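Local structure of hypothetical protein (Bacteroides ovatus, 4EPS) at residues Val270-Ala276 / Asn292-Cys298. The protein probably forms part of the tip of a fimbrium, a filamentous cell-surface appendage that mediates adhesion and biofilm formation. Sequence-based numbering, arbitrary orientation.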
loop_
_atom_site.group_PDB
_atom_site.type_symbol
_atom_site.label_atom_id
_atom_site.label_comp_id
_atom_site.label_asym_id
_atom_site.label_seq_id
_atom_site.Cartn_x
_atom_site.Cartn_y
_atom_site.Cartn_z
ATOM N N VAL A 270 -11.594 -1.897 -9.266
ATOM C CA VAL A 270 -12.485 -2.479 -10.278
ATOM C C VAL A 270 -11.579 -3.147 -11.338
ATOM O O VAL A 270 -10.570 -2.567 -11.742
ATOM C CB VAL A 270 -13.383 -1.373 -10.909
ATOM C CG1 VAL A 270 -14.130 -1.903 -12.148
ATOM C CG2 VAL A 270 -14.351 -0.778 -9.866
ATOM N N GLY A 271 -11.942 -4.334 -11.771
ATOM C CA GLY A 271 -11.150 -5.066 -12.750
ATOM C C GLY A 271 -10.254 -6.117 -12.121
ATOM O O GLY A 271 -9.677 -6.936 -12.838
ATOM N N ASP A 272 -10.108 -6.117 -10.778
ATOM C CA ASP A 272 -9.289 -7.144 -10.133
ATOM C C ASP A 272 -9.930 -8.541 -10.315
ATOM O O ASP A 272 -11.161 -8.647 -10.375
ATOM C CB ASP A 272 -9.098 -6.867 -8.644
ATOM C CG ASP A 272 -8.138 -5.731 -8.290
ATOM O OD1 ASP A 272 -7.478 -5.175 -9.225
ATOM O OD2 ASP A 272 -8.043 -5.400 -7.097
ATOM N N TYR A 273 -9.104 -9.585 -10.411
ATOM C CA TYR A 273 -9.573 -10.978 -10.586
ATOM C C TYR A 273 -9.926 -11.569 -9.223
ATOM O O TYR A 273 -9.141 -11.467 -8.276
ATOM C CB TYR A 273 -8.492 -11.844 -11.310
ATOM C CG TYR A 273 -8.167 -11.310 -12.688
ATOM C CD1 TYR A 273 -8.953 -11.647 -13.792
ATOM C CD2 TYR A 273 -7.057 -10.489 -12.897
ATOM C CE1 TYR A 273 -8.657 -11.155 -15.065
ATOM C CE2 TYR A 273 -6.768 -9.967 -14.159
ATOM C CZ TYR A 273 -7.556 -10.321 -15.243
ATOM O OH TYR A 273 -7.267 -9.817 -16.487
ATOM N N TYR A 274 -11.104 -12.193 -9.128
ATOM C CA TYR A 274 -11.641 -12.754 -7.893
ATOM C C TYR A 274 -11.707 -14.273 -7.977
ATOM O O TYR A 274 -12.175 -14.830 -8.974
ATOM C CB TYR A 274 -13.054 -12.164 -7.614
ATOM C CG TYR A 274 -13.464 -12.359 -6.168
ATOM C CD1 TYR A 274 -12.997 -11.508 -5.171
ATOM C CD2 TYR A 274 -14.310 -13.407 -5.795
ATOM C CE1 TYR A 274 -13.382 -11.674 -3.842
ATOM C CE2 TYR A 274 -14.698 -13.584 -4.468
ATOM C CZ TYR A 274 -14.230 -12.715 -3.497
ATOM O OH TYR A 274 -14.582 -12.896 -2.185
ATOM N N TYR A 275 -11.221 -14.950 -6.931
ATOM C CA TYR A 275 -11.083 -16.412 -6.941
ATOM C C TYR A 275 -11.997 -17.136 -5.938
ATOM O O TYR A 275 -12.508 -16.532 -5.010
ATOM C CB TYR A 275 -9.592 -16.782 -6.701
ATOM C CG TYR A 275 -8.762 -16.416 -7.912
ATOM C CD1 TYR A 275 -8.293 -15.113 -8.097
ATOM C CD2 TYR A 275 -8.512 -17.351 -8.923
ATOM C CE1 TYR A 275 -7.651 -14.733 -9.277
ATOM C CE2 TYR A 275 -7.827 -16.990 -10.088
ATOM C CZ TYR A 275 -7.398 -15.680 -10.259
ATOM O OH TYR A 275 -6.755 -15.312 -11.415
ATOM N N ALA A 276 -12.192 -18.449 -6.149
ATOM C CA ALA A 276 -13.057 -19.321 -5.349
ATOM C C ALA A 276 -12.719 -19.317 -3.842
ATOM O O ALA A 276 -13.615 -19.521 -3.019
ATOM C CB ALA A 276 -13.008 -20.740 -5.895
ATOM N N ASN A 292 -9.921 -21.669 -10.880
ATOM C CA ASN A 292 -10.648 -21.177 -9.714
ATOM C C ASN A 292 -10.997 -19.675 -9.795
ATOM O O ASN A 292 -11.462 -19.132 -8.794
ATOM C CB ASN A 292 -9.890 -21.475 -8.414
ATOM C CG ASN A 292 -9.776 -22.962 -8.140
ATOM O OD1 ASN A 292 -8.685 -23.504 -8.000
ATOM N ND2 ASN A 292 -10.894 -23.665 -8.162
ATOM N N CYS A 293 -10.831 -19.024 -10.963
ATOM C CA CYS A 293 -11.267 -17.615 -11.095
ATOM C C CYS A 293 -12.792 -17.651 -11.236
ATOM O O CYS A 293 -13.306 -18.428 -12.063
ATOM C CB CYS A 293 -10.612 -16.899 -12.277
ATOM S SG CYS A 293 -11.050 -15.134 -12.383
ATOM N N ILE A 294 -13.515 -16.907 -10.395
ATOM C CA ILE A 294 -14.997 -16.978 -10.437
ATOM C C ILE A 294 -15.622 -15.661 -10.893
ATOM O O ILE A 294 -16.825 -15.624 -11.204
ATOM C CB ILE A 294 -15.590 -17.435 -9.079
ATOM C CG1 ILE A 294 -15.297 -16.414 -7.957
ATOM C CG2 ILE A 294 -15.090 -18.879 -8.715
ATOM C CD1 ILE A 294 -16.093 -16.644 -6.634
ATOM N N GLY A 295 -14.836 -14.590 -10.914
ATOM C CA GLY A 295 -15.406 -13.303 -11.318
ATOM C C GLY A 295 -14.401 -12.172 -11.327
ATOM O O GLY A 295 -13.197 -12.393 -11.133
ATOM N N ILE A 296 -14.904 -10.970 -11.610
ATOM C CA ILE A 296 -14.126 -9.724 -11.656
ATOM C C ILE A 296 -14.733 -8.735 -10.657
ATOM O O ILE A 296 -15.950 -8.543 -10.633
ATOM C CB ILE A 296 -14.156 -9.118 -13.115
ATOM C CG1 ILE A 296 -13.618 -10.129 -14.200
ATOM C CG2 ILE A 296 -13.420 -7.773 -13.190
ATOM C CD1 ILE A 296 -12.288 -10.665 -14.018
ATOM N N VAL A 297 -13.888 -8.042 -9.919
ATOM C CA VAL A 297 -14.371 -6.993 -9.002
ATOM C C VAL A 297 -14.983 -5.903 -9.868
ATOM O O VAL A 297 -14.296 -5.363 -10.752
ATOM C CB VAL A 297 -13.209 -6.454 -8.129
ATOM C CG1 VAL A 297 -13.663 -5.243 -7.289
ATOM C CG2 VAL A 297 -12.659 -7.567 -7.218
ATOM N N CYS A 298 -16.271 -5.582 -9.642
ATOM C CA CYS A 298 -16.940 -4.600 -10.509
ATOM C C CYS A 298 -17.340 -3.320 -9.775
ATOM O O CYS A 298 -17.750 -2.351 -10.425
ATOM C CB CYS A 298 -18.146 -5.263 -11.184
ATOM S SG CYS A 298 -19.429 -5.801 -10.016
#
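Val270 lays its two methyls against the backbone carbonyls of Val297 and Cys298. The next residue, Gly271, donates its N-H to Val297 O in an almost straight bond of 2.8 Å. With phi 99° a CB on this residue would collide with the carbonyl oxygen of Val270. Asp272 O accepts the N-H of Val297, which lies in its carbonyl plane. The Asp272 carboxylate turns elsewhere, to His266, Gln269 and Gly283. Tyr273 and Ile296 form a non-hydrogen-bonded pair, their side chains running alongside each other on the same face of the sheet. Ile296 CD1 lies 3.5 Å from Tyr273 CD1. Tyr274 N reaches Gly295 O from above the carbonyl plane. Tyr274 O takes two N-H groups: Ile294 N at 2.9 Å and, more weakly, Gly295 N at 3.3 Å. The Tyr274 ring meets Ile294 at its edge, with CD1 of Ile294 3.8 Å from CD2 of the ring. The Tyr274 hydroxyl bonds to Tyr187. Cys293 SG makes a distant sulfur-aromatic contact above one face of the Tyr275 ring, displaced toward the rim and 4.5 Å from the centroid. Cys293 CB touches Tyr275 CE2 at 3.5 Å; SG is anti to its backbone N (chi1 -176°), which carries the sulfur over the ring. Replacing Tyr275 by an alanine is likely to uncover the side of Cys293 that the ring face covers and to leave Ala289 O without its hydroxyl partner. Just past the strand, Ala276 N donates to Asn292 O at 2.8 Å. Two residues of strand 293-300, Ile294 and Gly295, sit opposite the one residue Tyr274: a classic beta bulge in the pairing of strands 273-275 and 293-300 within a six-stranded antiparallel sheet.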